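Local coordinates for extracellular solute-binding protein family 1 (Kribbella flavida, PDB 5IXP) that probably captures a solute outside the cell and delivers it to an ABC transporter, as a predicted lipoprotein of the family 1 extracellular solute-binding proteins, at residues Glu20-Ala23 against Val28-Thr31; Ala291-Leu294 against Glu298-Ile301; Phe9-Tyr14 against Glu32-Thr37; Tyr14-Arg19 against Phe304-Ser309; Arg80-Asp85 against Gln283-Ala288. One frame throughout, in Å; residues are numbered along the deposited sequence. Where two conformers were deposited one is given.

Interaction 1: Glu20-Ala23 against Val28-Thr31; sequences EYEA and VKIT
V28, the first strand residue, sets CG1 at the edge of the Y21 ring, where it meets CE2 at 4.1 Å, close to the ring plane. Its carbonyl O lies 3.3 Å from CG of E22, and a water donates to it at 2.7 Å, within reach of the carbonyl O of E22 as well. K29 turns its side chain from the helix, as suits a lysine at the surface, and lends the contact mainly its backbone: CA lies 3.4 Å from OE2 of E22. At I30 the main polar bond forms. Its N donates to OE2 of E22 at 2.8 Å, almost straight at 174°, using the anti lone pair of that oxygen. A second water joins the same OE2 to the carbonyl O of I30, so the carboxylate serves both polar groups of one strand residue. The E22 chain runs extended beyond CG (chi2 -169°), which gives a glutamate the length to span from helix to strand. With an alanine here, the N-H of I30 would probably lose its partner from the helix. The side chain of I30 faces inward, its CD1 3.9 Å from CD2 of Y21, the two side chains nearly perpendicular. Strand 2-8, helix 15-24 and strand 28-34, whose two strands are parallel neighbours, form a beta-alpha-beta crossover, the building unit of periplasmic-binding-protein lobes.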
# COMPACT_ATOMS: atom_id res chain seq x y z
N GLU A 20 -6.30 -20.85 -18.33
CA GLU A 20 -5.47 -20.54 -19.49
C GLU A 20 -4.12 -21.24 -19.40
O GLU A 20 -3.65 -21.83 -20.37
CB GLU A 20 -5.28 -19.03 -19.60
CG GLU A 20 -6.55 -18.28 -19.92
CD GLU A 20 -6.36 -16.78 -19.92
OE1 GLU A 20 -5.33 -16.30 -19.40
OE2 GLU A 20 -7.24 -16.08 -20.44
N TYR A 21 -3.49 -21.19 -18.23
CA TYR A 21 -2.17 -21.79 -18.08
C TYR A 21 -2.22 -23.30 -18.30
O TYR A 21 -1.36 -23.87 -18.97
CB TYR A 21 -1.60 -21.47 -16.70
CG TYR A 21 -0.12 -21.73 -16.56
CD1 TYR A 21 0.80 -20.78 -16.99
CD2 TYR A 21 0.35 -22.92 -16.01
CE1 TYR A 21 2.16 -21.00 -16.86
CE2 TYR A 21 1.71 -23.14 -15.87
CZ TYR A 21 2.61 -22.18 -16.30
OH TYR A 21 3.96 -22.38 -16.17
N GLU A 22 -3.24 -23.96 -17.73
CA GLU A 22 -3.36 -25.41 -17.92
C GLU A 22 -3.61 -25.76 -19.38
O GLU A 22 -3.15 -26.80 -19.86
CB GLU A 22 -4.49 -25.96 -17.05
CG GLU A 22 -4.14 -26.04 -15.55
CD GLU A 22 -5.19 -26.83 -14.79
OE1 GLU A 22 -6.19 -27.19 -15.43
OE2 GLU A 22 -5.02 -27.08 -13.58
N ALA A 23 -4.35 -24.91 -20.10
CA ALA A 23 -4.56 -25.17 -21.52
C ALA A 23 -3.25 -25.09 -22.29
O ALA A 23 -3.03 -25.86 -23.24
CB ALA A 23 -5.59 -24.18 -22.08
N VAL A 28 0.56 -29.57 -16.36
CA VAL A 28 0.51 -28.83 -15.10
C VAL A 28 -0.93 -28.78 -14.60
O VAL A 28 -1.84 -28.39 -15.34
CB VAL A 28 1.07 -27.40 -15.26
CG1 VAL A 28 0.97 -26.63 -13.94
CG2 VAL A 28 2.50 -27.45 -15.75
N LYS A 29 -1.13 -29.18 -13.35
CA LYS A 29 -2.42 -29.06 -12.68
C LYS A 29 -2.28 -28.06 -11.54
O LYS A 29 -1.39 -28.19 -10.70
CB LYS A 29 -2.89 -30.41 -12.13
CG LYS A 29 -4.34 -30.36 -11.64
CD LYS A 29 -4.85 -31.70 -11.11
CE LYS A 29 -4.52 -31.86 -9.64
NZ LYS A 29 -5.12 -33.11 -9.13
N ILE A 30 -3.16 -27.05 -11.53
CA ILE A 30 -3.12 -25.97 -10.55
C ILE A 30 -4.31 -26.12 -9.61
O ILE A 30 -5.46 -26.23 -10.05
CB ILE A 30 -3.16 -24.58 -11.21
CG1 ILE A 30 -1.97 -24.38 -12.14
CG2 ILE A 30 -3.18 -23.48 -10.12
CD1 ILE A 30 -2.11 -23.13 -13.03
N THR A 31 -4.04 -26.05 -8.31
CA THR A 31 -5.08 -25.99 -7.30
C THR A 31 -4.86 -24.73 -6.47
O THR A 31 -3.74 -24.50 -6.00
CB THR A 31 -5.04 -27.21 -6.38
OG1 THR A 31 -5.09 -28.42 -7.15
CG2 THR A 31 -6.23 -27.17 -5.41
O HOH W 1 -6.85 -28.03 -11.39
O HOH W 2 -2.97 -28.91 -17.71

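Interaction 2: Ala291-Leu294 against Glu298-Ile301; sequences AAWL and EQQI
W293 lays one face of its indole over the amide of Q299, the ring and amide planes only 11° apart, so that the two flat groups stack. NE2 of Q299 sits 3.1 Å above the indole plane of W293, displaced toward the rim, while CG lies over the six-membered ring, 3.6 Å from its centroid and almost on the normal: a CH-pi contact. A glutamine suits this place because its short methylene chain offers C-H groups to the ring and its amide still has an N-H to give. That N-H goes to the backbone: NE2 of Q299 donates to the carbonyl O of W293 at 2.8 Å, with an angle of 165° at the hydrogen. The donor stands well out of the carbonyl plane, whereas the acceptor lies nearly in the plane of the amide. The bend at chi2 (63°) folds the glutamine back so that its amide can reach the ring and the carbonyl together. Two consecutive helices, 284-294 and 297-307, are joined here by a tight turn, and a side chain of the second satisfies a carbonyl near the C-terminal end of the first. L294 also takes part through its backbone, its carbonyl O lying 3.5 Å from CB of Q299. The other amide atom, OE1 of Q299, accepts from a water at 2.7 Å and from K302. The same water receives a weak bond from NE1 of W293. L17 of helix 15-24 touches W293, L294 and Q299.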
# COMPACT_ATOMS: atom_id res chain seq x y z
N ALA A 291 4.54 -18.51 -11.47
CA ALA A 291 4.49 -17.21 -10.79
C ALA A 291 4.92 -16.09 -11.74
O ALA A 291 4.32 -15.00 -11.73
CB ALA A 291 5.38 -17.22 -9.55
N ALA A 292 5.94 -16.34 -12.55
CA ALA A 292 6.36 -15.33 -13.52
C ALA A 292 5.27 -15.07 -14.55
O ALA A 292 5.04 -13.92 -14.95
CB ALA A 292 7.66 -15.77 -14.20
N TRP A 293 4.57 -16.12 -14.99
CA TRP A 293 3.52 -15.92 -15.97
C TRP A 293 2.33 -15.17 -15.37
O TRP A 293 1.78 -14.26 -16.00
CB TRP A 293 3.08 -17.27 -16.54
CG TRP A 293 2.00 -17.13 -17.58
CD1 TRP A 293 2.18 -16.86 -18.91
CD2 TRP A 293 0.59 -17.26 -17.38
NE1 TRP A 293 0.96 -16.81 -19.55
CE2 TRP A 293 -0.03 -17.05 -18.63
CE3 TRP A 293 -0.21 -17.54 -16.26
CZ2 TRP A 293 -1.41 -17.10 -18.79
CZ3 TRP A 293 -1.58 -17.60 -16.43
CH2 TRP A 293 -2.17 -17.38 -17.69
N LEU A 294 1.94 -15.53 -14.15
CA LEU A 294 0.82 -14.85 -13.51
C LEU A 294 1.09 -13.36 -13.31
O LEU A 294 0.15 -12.57 -13.21
CB LEU A 294 0.50 -15.50 -12.15
CG LEU A 294 -0.16 -16.89 -12.19
CD1 LEU A 294 -0.09 -17.53 -10.81
CD2 LEU A 294 -1.62 -16.83 -12.68
N GLU A 298 0.71 -9.14 -19.71
CA GLU A 298 -0.56 -9.55 -20.30
C GLU A 298 -1.51 -10.06 -19.22
O GLU A 298 -2.72 -9.82 -19.30
CB GLU A 298 -0.34 -10.62 -21.38
CG GLU A 298 0.33 -10.08 -22.65
CD GLU A 298 0.19 -11.01 -23.86
OE1 GLU A 298 -0.07 -12.22 -23.68
OE2 GLU A 298 0.34 -10.52 -25.00
N GLN A 299 -0.99 -10.76 -18.21
CA GLN A 299 -1.85 -11.27 -17.15
C GLN A 299 -2.25 -10.17 -16.18
O GLN A 299 -3.38 -10.16 -15.70
CB GLN A 299 -1.16 -12.43 -16.43
CG GLN A 299 -1.32 -13.76 -17.18
CD GLN A 299 -0.66 -13.75 -18.55
OE1 GLN A 299 -1.33 -13.69 -19.58
NE2 GLN A 299 0.68 -13.81 -18.56
N GLN A 300 -1.35 -9.23 -15.90
CA GLN A 300 -1.74 -8.13 -15.02
C GLN A 300 -2.83 -7.28 -15.66
O GLN A 300 -3.70 -6.75 -14.96
CB GLN A 300 -0.52 -7.30 -14.64
CG GLN A 300 0.54 -8.12 -13.88
CD GLN A 300 1.20 -7.32 -12.78
OE1 GLN A 300 0.81 -6.19 -12.50
NE2 GLN A 300 2.21 -7.90 -12.15
N ILE A 301 -2.83 -7.16 -16.99
CA ILE A 301 -3.92 -6.46 -17.66
C ILE A 301 -5.23 -7.23 -17.50
O ILE A 301 -6.28 -6.64 -17.24
CB ILE A 301 -3.58 -6.22 -19.14
CG1 ILE A 301 -2.46 -5.18 -19.24
CG2 ILE A 301 -4.83 -5.79 -19.91
CD1 ILE A 301 -1.81 -5.11 -20.59
O HOH W 3 -0.58 -14.84 -21.95

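Interaction 3: Phe9-Tyr14 against Glu32-Thr37; sequences FNEFGY and ERRAAT
R34 reaches the loop with its guanidinium, and E11 meets it there. From CB, the arginine chain runs extended through CG and CD to NE (chi2 -174°, chi3 -178°), carrying the charged group to the loop. The aliphatic part serves as a spacer, and polar contacts begin at NE, which donates to OE1 of E32 at 2.7 Å. NH2 donates to the same oxygen at 2.9 Å, so R34 holds E32 side-on with two nitrogens converging on one atom from the same face of the carboxylate. At the tip, NH1 gives a hydrogen to OE1 of E11 at 3.0 Å; the oxygen lies near the guanidinium plane, but the bond comes from above the carboxylate plane. NH2 adds weak bonds to both oxygens of E11. With the two planes 58° apart, this is an inclined salt bridge rather than a flat, paired one. E11 is itself steadied, since its OE2 accepts from the backbone N of G13 at 2.8 Å through the anti lone pair. A water donates to OE2 of E11 and to OE2 of E32 and accepts from N of Y14. Two glutamates therefore share one arginine, whose positive charge probably offsets the repulsion between OE2 of E11 and OE2 of E32, 5.6 Å apart, and ties the loop after strand 2-8 to strand 28-34.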
# COMPACT_ATOMS: atom_id res chain seq x y z
N PHE A 9 -5.20 -14.86 -1.07
CA PHE A 9 -6.09 -14.30 -0.07
C PHE A 9 -6.86 -13.18 -0.76
O PHE A 9 -6.41 -12.63 -1.77
CB PHE A 9 -5.32 -13.77 1.16
CG PHE A 9 -4.22 -12.81 0.81
CD1 PHE A 9 -4.49 -11.45 0.67
CD2 PHE A 9 -2.93 -13.27 0.59
CE1 PHE A 9 -3.47 -10.56 0.32
CE2 PHE A 9 -1.91 -12.39 0.24
CZ PHE A 9 -2.19 -11.03 0.09
N ASN A 10 -8.02 -12.84 -0.20
CA ASN A 10 -8.92 -11.89 -0.85
C ASN A 10 -9.13 -12.34 -2.29
O ASN A 10 -9.29 -13.54 -2.53
CB ASN A 10 -8.39 -10.46 -0.75
CG ASN A 10 -8.35 -9.96 0.69
OD1 ASN A 10 -9.17 -10.35 1.53
ND2 ASN A 10 -7.39 -9.08 0.99
N GLU A 11 -9.12 -11.44 -3.27
CA GLU A 11 -9.40 -11.84 -4.65
C GLU A 11 -8.25 -11.41 -5.56
O GLU A 11 -8.19 -10.25 -6.00
CB GLU A 11 -10.73 -11.28 -5.14
CG GLU A 11 -11.07 -11.76 -6.55
CD GLU A 11 -11.01 -13.28 -6.67
OE1 GLU A 11 -11.93 -13.96 -6.15
OE2 GLU A 11 -10.03 -13.81 -7.24
N PHE A 12 -7.37 -12.36 -5.88
CA PHE A 12 -6.29 -12.08 -6.82
C PHE A 12 -6.77 -12.03 -8.27
O PHE A 12 -6.03 -11.53 -9.13
CB PHE A 12 -5.17 -13.12 -6.66
CG PHE A 12 -4.19 -12.77 -5.57
CD1 PHE A 12 -4.63 -12.56 -4.28
CD2 PHE A 12 -2.84 -12.63 -5.84
CE1 PHE A 12 -3.74 -12.22 -3.27
CE2 PHE A 12 -1.93 -12.30 -4.84
CZ PHE A 12 -2.40 -12.08 -3.54
N GLY A 13 -7.98 -12.50 -8.55
CA GLY A 13 -8.48 -12.45 -9.92
C GLY A 13 -7.86 -13.46 -10.86
O GLY A 13 -7.91 -13.27 -12.08
N TYR A 14 -7.30 -14.55 -10.33
CA TYR A 14 -6.53 -15.50 -11.12
C TYR A 14 -7.35 -16.66 -11.69
O TYR A 14 -6.80 -17.47 -12.44
CB TYR A 14 -5.41 -16.10 -10.27
CG TYR A 14 -4.23 -15.20 -9.97
CD1 TYR A 14 -3.26 -15.60 -9.06
CD2 TYR A 14 -4.06 -13.97 -10.63
CE1 TYR A 14 -2.15 -14.81 -8.79
CE2 TYR A 14 -2.95 -13.17 -10.35
CZ TYR A 14 -2.00 -13.60 -9.43
OH TYR A 14 -0.89 -12.84 -9.14
N GLU A 32 -5.90 -23.93 -6.31
CA GLU A 32 -5.80 -22.73 -5.49
C GLU A 32 -6.32 -23.02 -4.08
O GLU A 32 -7.34 -23.69 -3.92
CB GLU A 32 -6.59 -21.56 -6.09
CG GLU A 32 -6.37 -20.22 -5.36
CD GLU A 32 -7.13 -19.05 -5.99
OE1 GLU A 32 -8.38 -19.15 -6.09
OE2 GLU A 32 -6.49 -18.05 -6.40
N ARG A 33 -5.60 -22.50 -3.08
CA ARG A 33 -5.96 -22.62 -1.68
C ARG A 33 -6.25 -21.23 -1.14
O ARG A 33 -5.45 -20.31 -1.32
CB ARG A 33 -4.80 -23.29 -0.91
CG ARG A 33 -4.95 -23.37 0.58
CD ARG A 33 -3.64 -23.86 1.19
NE ARG A 33 -3.22 -25.14 0.64
CZ ARG A 33 -2.01 -25.67 0.82
NH1 ARG A 33 -1.10 -25.02 1.52
NH2 ARG A 33 -1.70 -26.85 0.29
N ARG A 34 -7.41 -21.06 -0.49
CA ARG A 34 -7.80 -19.76 0.06
C ARG A 34 -8.13 -19.93 1.53
O ARG A 34 -9.15 -20.54 1.86
CB ARG A 34 -9.01 -19.18 -0.68
CG ARG A 34 -8.78 -18.91 -2.14
CD ARG A 34 -9.99 -18.19 -2.73
NE ARG A 34 -9.80 -17.97 -4.15
CZ ARG A 34 -10.40 -17.02 -4.85
NH1 ARG A 34 -11.26 -16.19 -4.26
NH2 ARG A 34 -10.14 -16.89 -6.15
N ALA A 35 -7.29 -19.38 2.41
CA ALA A 35 -7.69 -19.26 3.81
C ALA A 35 -8.93 -18.36 3.92
O ALA A 35 -9.19 -17.51 3.06
CB ALA A 35 -6.55 -18.69 4.66
N ALA A 36 -9.69 -18.55 5.01
CA ALA A 36 -10.92 -17.79 5.18
C ALA A 36 -10.65 -16.30 5.36
O ALA A 36 -11.48 -15.47 4.97
CB ALA A 36 -11.71 -18.31 6.38
N THR A 37 -9.53 -15.94 5.98
CA THR A 37 -9.20 -14.55 6.24
C THR A 37 -7.73 -14.32 5.91
O THR A 37 -6.93 -15.25 5.83
CB THR A 37 -9.43 -14.16 7.71
OG1 THR A 37 -8.51 -14.88 8.53
CG2 THR A 37 -10.87 -14.46 8.15
O HOH W 4 -8.87 -14.41 2.20
O HOH W 5 -7.56 -15.74 -7.49

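Interaction 4: Tyr14-Arg19 against Phe304-Ser309; sequences YSDLYR and FKKVGS
K306 and D16 meet through a single salt bridge, NZ of the lysine donating to OD2 of the aspartate at 2.8 Å. The ammonium group approaches from above the carboxylate plane, 45° out of it, and CE of K306 follows at 3.6 Å from the same OD2. The long chain of K306 is stretched as far as CE and turns at its last torsion (chi4 58°), which swings NZ onto D16. A lysine suits this exposed place because its flexible methylenes can span the space between two helices and deliver a charge at the end. One shell out, in the conformer given, NH1 of R19, one turn further on, lies 2.7 Å from OD1 of D16; a second conformer of the arginine makes this bridge less certain. In that conformer D16 stands between two positive groups, each at a different oxygen, and its charge is likely to ease the repulsion between them. A serine in its place would probably leave NZ of K306 without its anionic mate and free to turn. Further out, the helices that carry these charges are held by side-chain packing, L17 lying against Q299, K302 and V303 and Y14 against V303. G308, two residues after the lysine, is the first to leave helix 297-307, with a positive phi. The arrangement is a surface salt-bridge network between helix 15-24, the crossover helix of a beta-alpha-beta unit, and helix 297-307, which packs beside it in the solute-binding-protein fold.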
# COMPACT_ATOMS: atom_id res chain seq x y z
N TYR A 14 -7.30 -14.55 -10.33
CA TYR A 14 -6.53 -15.50 -11.12
C TYR A 14 -7.35 -16.66 -11.69
O TYR A 14 -6.80 -17.47 -12.44
CB TYR A 14 -5.41 -16.10 -10.27
CG TYR A 14 -4.23 -15.20 -9.97
CD1 TYR A 14 -3.26 -15.60 -9.06
CD2 TYR A 14 -4.06 -13.97 -10.63
CE1 TYR A 14 -2.15 -14.81 -8.79
CE2 TYR A 14 -2.95 -13.17 -10.35
CZ TYR A 14 -2.00 -13.60 -9.43
OH TYR A 14 -0.89 -12.84 -9.14
N SER A 15 -8.64 -16.77 -11.36
CA SER A 15 -9.38 -18.00 -11.69
C SER A 15 -9.31 -18.33 -13.19
O SER A 15 -9.05 -19.48 -13.57
CB SER A 15 -10.83 -17.89 -11.24
OG SER A 15 -10.91 -17.85 -9.82
N ASP A 16 -9.56 -17.34 -14.05
CA ASP A 16 -9.48 -17.62 -15.49
C ASP A 16 -8.05 -17.88 -15.92
O ASP A 16 -7.81 -18.66 -16.85
CB ASP A 16 -10.04 -16.45 -16.31
CG ASP A 16 -11.49 -16.16 -16.02
OD1 ASP A 16 -12.23 -17.11 -15.68
OD2 ASP A 16 -11.89 -14.98 -16.12
N LEU A 17 -7.08 -17.24 -15.25
CA LEU A 17 -5.69 -17.41 -15.64
C LEU A 17 -5.23 -18.85 -15.41
O LEU A 17 -4.47 -19.39 -16.22
CB LEU A 17 -4.80 -16.44 -14.87
CG LEU A 17 -5.15 -14.96 -15.04
CD1 LEU A 17 -4.07 -14.09 -14.44
CD2 LEU A 17 -5.36 -14.64 -16.50
N TYR A 18 -5.68 -19.48 -14.31
CA TYR A 18 -5.29 -20.86 -14.07
C TYR A 18 -5.77 -21.76 -15.21
O TYR A 18 -5.04 -22.66 -15.64
CB TYR A 18 -5.88 -21.37 -12.75
CG TYR A 18 -5.49 -20.59 -11.51
CD1 TYR A 18 -4.21 -20.07 -11.35
CD2 TYR A 18 -6.42 -20.41 -10.48
CE1 TYR A 18 -3.86 -19.36 -10.19
CE2 TYR A 18 -6.07 -19.71 -9.32
CZ TYR A 18 -4.79 -19.19 -9.18
OH TYR A 18 -4.45 -18.50 -8.04
N ARG A 19 -6.99 -21.53 -15.69
CA ARG A 19 -7.51 -22.32 -16.81
C ARG A 19 -6.67 -22.10 -18.06
O ARG A 19 -6.36 -23.06 -18.78
CB ARG A 19 -8.97 -21.94 -17.09
CG ARG A 19 -9.91 -22.21 -15.94
CD ARG A 19 -11.36 -21.89 -16.27
NE ARG A 19 -12.20 -21.97 -15.08
CZ ARG A 19 -12.68 -20.91 -14.43
NH1 ARG A 19 -12.45 -19.68 -14.88
NH2 ARG A 19 -13.42 -21.09 -13.34
N PHE A 304 -6.44 -6.61 -14.04
CA PHE A 304 -6.95 -5.24 -13.97
C PHE A 304 -8.38 -5.15 -14.50
O PHE A 304 -9.24 -4.52 -13.88
CB PHE A 304 -6.03 -4.30 -14.75
CG PHE A 304 -6.55 -2.89 -14.85
CD1 PHE A 304 -6.47 -2.02 -13.77
CD2 PHE A 304 -7.10 -2.42 -16.05
CE1 PHE A 304 -6.95 -0.72 -13.87
CE2 PHE A 304 -7.58 -1.12 -16.15
CZ PHE A 304 -7.50 -0.27 -15.06
N LYS A 305 -8.66 -5.78 -15.64
CA LYS A 305 -10.01 -5.71 -16.17
C LYS A 305 -10.98 -6.54 -15.36
O LYS A 305 -12.16 -6.19 -15.27
CB LYS A 305 -10.05 -6.12 -17.64
CG LYS A 305 -8.93 -5.50 -18.44
CD LYS A 305 -9.19 -5.61 -19.91
CE LYS A 305 -9.15 -7.04 -20.36
NZ LYS A 305 -8.19 -7.21 -21.49
N LYS A 306 -10.52 -7.63 -14.75
CA LYS A 306 -11.42 -8.50 -14.01
C LYS A 306 -11.77 -7.93 -12.64
O LYS A 306 -12.95 -7.88 -12.27
CB LYS A 306 -10.79 -9.89 -13.87
CG LYS A 306 -11.79 -10.96 -13.44
CD LYS A 306 -11.09 -12.28 -13.15
CE LYS A 306 -12.10 -13.39 -12.85
NZ LYS A 306 -13.06 -13.58 -13.98
N VAL A 307 -10.78 -7.49 -11.87
CA VAL A 307 -11.03 -7.09 -10.49
C VAL A 307 -10.52 -5.68 -10.19
O VAL A 307 -10.73 -5.17 -9.09
CB VAL A 307 -10.42 -8.10 -9.50
CG1 VAL A 307 -11.06 -9.47 -9.68
CG2 VAL A 307 -8.93 -8.20 -9.67
N GLY A 308 -9.84 -5.04 -11.14
CA GLY A 308 -9.45 -3.65 -10.97
C GLY A 308 -8.09 -3.42 -10.34
O GLY A 308 -7.71 -2.26 -10.14
N SER A 309 -7.36 -4.48 -10.01
CA SER A 309 -6.05 -4.33 -9.38
C SER A 309 -5.08 -3.60 -10.31
O SER A 309 -4.98 -3.91 -11.50
CB SER A 309 -5.49 -5.70 -9.03
OG SER A 309 -6.42 -6.42 -8.25

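Interaction 5: Arg80-Asp85 against Gln283-Ala288; sequences RDHGAD and QPAEAA
The carbonyl O of H82 accepts a hydrogen from a water at 2.8 Å, and the same water donates weakly to the carbonyl O of A288 at 3.4 Å, bridging the two backbones. The contact is packing between a loop and a helix in the solute-binding-protein fold: the turn linking the 3-10 segment at R80 and D81 to helix 84-87 rests on the first turns of helix 284-294. H82 is the residue that carries it, with its imidazole laid against the helix surface. Its CG stands beside the backbone N (chi1 -56°), a setting that directs the ring toward P284 and A285. The ring atom ND1 comes within 3.8 Å of CA of A285 and lies 4.0 Å from the methyl CB of that residue. P284 lies at the far end of the ring, its CB 4.4 Å from NE2 of H82, and its carbonyl O lies over one face of the imidazole. That oxygen is already used by the helix, accepting from N of A288, just as the carbonyl O of Q283 accepts from N of A287. Small residues suit this side of the helix, since the methyl groups of A285 and A288 let the ring settle close to the backbone. Proline is well placed in the first turn, where a missing N-H costs the helix nothing. G83, with its positive phi, lets the chain turn right after H82. Nearer the backbone, CB of H82 packs on CB of A288 at 3.8 Å.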
# COMPACT_ATOMS: atom_id res chain seq x y z
N ARG A 80 16.16 -15.37 -8.79
CA ARG A 80 17.28 -15.20 -9.72
C ARG A 80 17.81 -16.54 -10.21
O ARG A 80 18.37 -16.61 -11.31
CB ARG A 80 18.39 -14.40 -9.06
CG ARG A 80 18.08 -12.94 -9.00
CD ARG A 80 18.47 -12.35 -7.68
NE ARG A 80 19.82 -11.82 -7.69
CZ ARG A 80 20.81 -12.27 -6.93
NH1 ARG A 80 20.61 -13.27 -6.08
NH2 ARG A 80 22.00 -11.71 -7.02
N ASP A 81 17.63 -17.60 -9.42
CA ASP A 81 18.00 -18.93 -9.90
C ASP A 81 17.07 -19.44 -10.98
O ASP A 81 17.32 -20.52 -11.53
CB ASP A 81 18.04 -19.93 -8.74
CG ASP A 81 19.15 -19.63 -7.74
OD1 ASP A 81 20.20 -19.09 -8.15
OD2 ASP A 81 18.98 -19.96 -6.55
N HIS A 82 16.00 -18.70 -11.31
CA HIS A 82 15.03 -19.15 -12.30
C HIS A 82 14.67 -18.03 -13.27
O HIS A 82 13.57 -18.03 -13.83
CB HIS A 82 13.78 -19.69 -11.61
CG HIS A 82 14.07 -20.79 -10.65
ND1 HIS A 82 14.15 -22.11 -11.03
CD2 HIS A 82 14.36 -20.76 -9.33
CE1 HIS A 82 14.45 -22.85 -9.98
NE2 HIS A 82 14.59 -22.05 -8.93
N GLY A 83 15.57 -17.07 -13.46
CA GLY A 83 15.41 -16.08 -14.51
C GLY A 83 14.96 -14.71 -14.07
O GLY A 83 14.76 -13.85 -14.93
N ALA A 84 14.82 -14.46 -12.76
CA ALA A 84 14.38 -13.15 -12.29
C ALA A 84 15.27 -12.02 -12.80
O ALA A 84 14.78 -10.90 -13.03
CB ALA A 84 14.35 -13.11 -10.77
N ASP A 85 16.58 -12.26 -12.94
CA ASP A 85 17.47 -11.17 -13.33
C ASP A 85 17.15 -10.66 -14.73
O ASP A 85 17.28 -9.46 -14.99
CB ASP A 85 18.93 -11.60 -13.22
CG ASP A 85 19.50 -11.37 -11.84
OD1 ASP A 85 19.20 -10.32 -11.22
OD2 ASP A 85 20.25 -12.25 -11.35
N GLN A 283 8.63 -28.58 -6.63
CA GLN A 283 8.65 -28.19 -8.04
C GLN A 283 9.03 -26.72 -8.17
O GLN A 283 8.27 -25.92 -8.74
CB GLN A 283 7.28 -28.44 -8.68
CG GLN A 283 6.76 -29.85 -8.60
CD GLN A 283 7.17 -30.68 -9.78
OE1 GLN A 283 8.00 -30.27 -10.60
NE2 GLN A 283 6.59 -31.87 -9.89
N PRO A 284 10.20 -26.31 -7.68
CA PRO A 284 10.50 -24.87 -7.67
C PRO A 284 10.59 -24.26 -9.05
O PRO A 284 10.18 -23.11 -9.24
CB PRO A 284 11.84 -24.80 -6.92
CG PRO A 284 12.43 -26.17 -7.04
CD PRO A 284 11.27 -27.10 -7.03
N ALA A 285 11.07 -25.00 -10.05
CA ALA A 285 11.18 -24.41 -11.38
C ALA A 285 9.81 -24.21 -12.02
O ALA A 285 9.54 -23.16 -12.62
CB ALA A 285 12.08 -25.28 -12.27
N GLU A 286 8.92 -25.20 -11.89
CA GLU A 286 7.57 -25.04 -12.42
C GLU A 286 6.79 -24.00 -11.64
O GLU A 286 5.99 -23.25 -12.22
CB GLU A 286 6.82 -26.38 -12.40
CG GLU A 286 7.41 -27.43 -13.31
CD GLU A 286 7.12 -27.19 -14.78
OE1 GLU A 286 6.26 -26.35 -15.13
OE2 GLU A 286 7.75 -27.85 -15.61
N ALA A 287 6.99 -23.94 -10.32
CA ALA A 287 6.35 -22.91 -9.49
C ALA A 287 6.82 -21.52 -9.91
O ALA A 287 6.00 -20.61 -10.08
CB ALA A 287 6.65 -23.15 -8.01
N ALA A 288 8.13 -21.34 -10.08
CA ALA A 288 8.63 -20.03 -10.48
C ALA A 288 8.13 -19.65 -11.87
O ALA A 288 7.82 -18.48 -12.13
CB ALA A 288 10.17 -20.00 -10.45
O HOH W 6 10.90 -17.48 -13.05

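Helix 15-24 ties three of the contacts together. Interactions 1 and 4 lie on it, about 14 Å apart between centres, and interaction 2 touches this helix at two places: the ring of Y21 packs on W293, CD1 to CE3 at 3.5 Å, and CH2 of W293 lies 3.4 Å from the carbonyl O of L17. Interactions 2 and 4, about 9 Å apart between centres, also share helix 297-307. Interaction 3 joins interaction 4 through Y14, common to both, and through a probable hydrogen bond between OE2 of E32 and OH of Y18, 2.7 Å long. Interaction 5 lies at the start of helix 284-294, whose far end carries interaction 2, and about 22 Å from interactions 3 and 4 between centres.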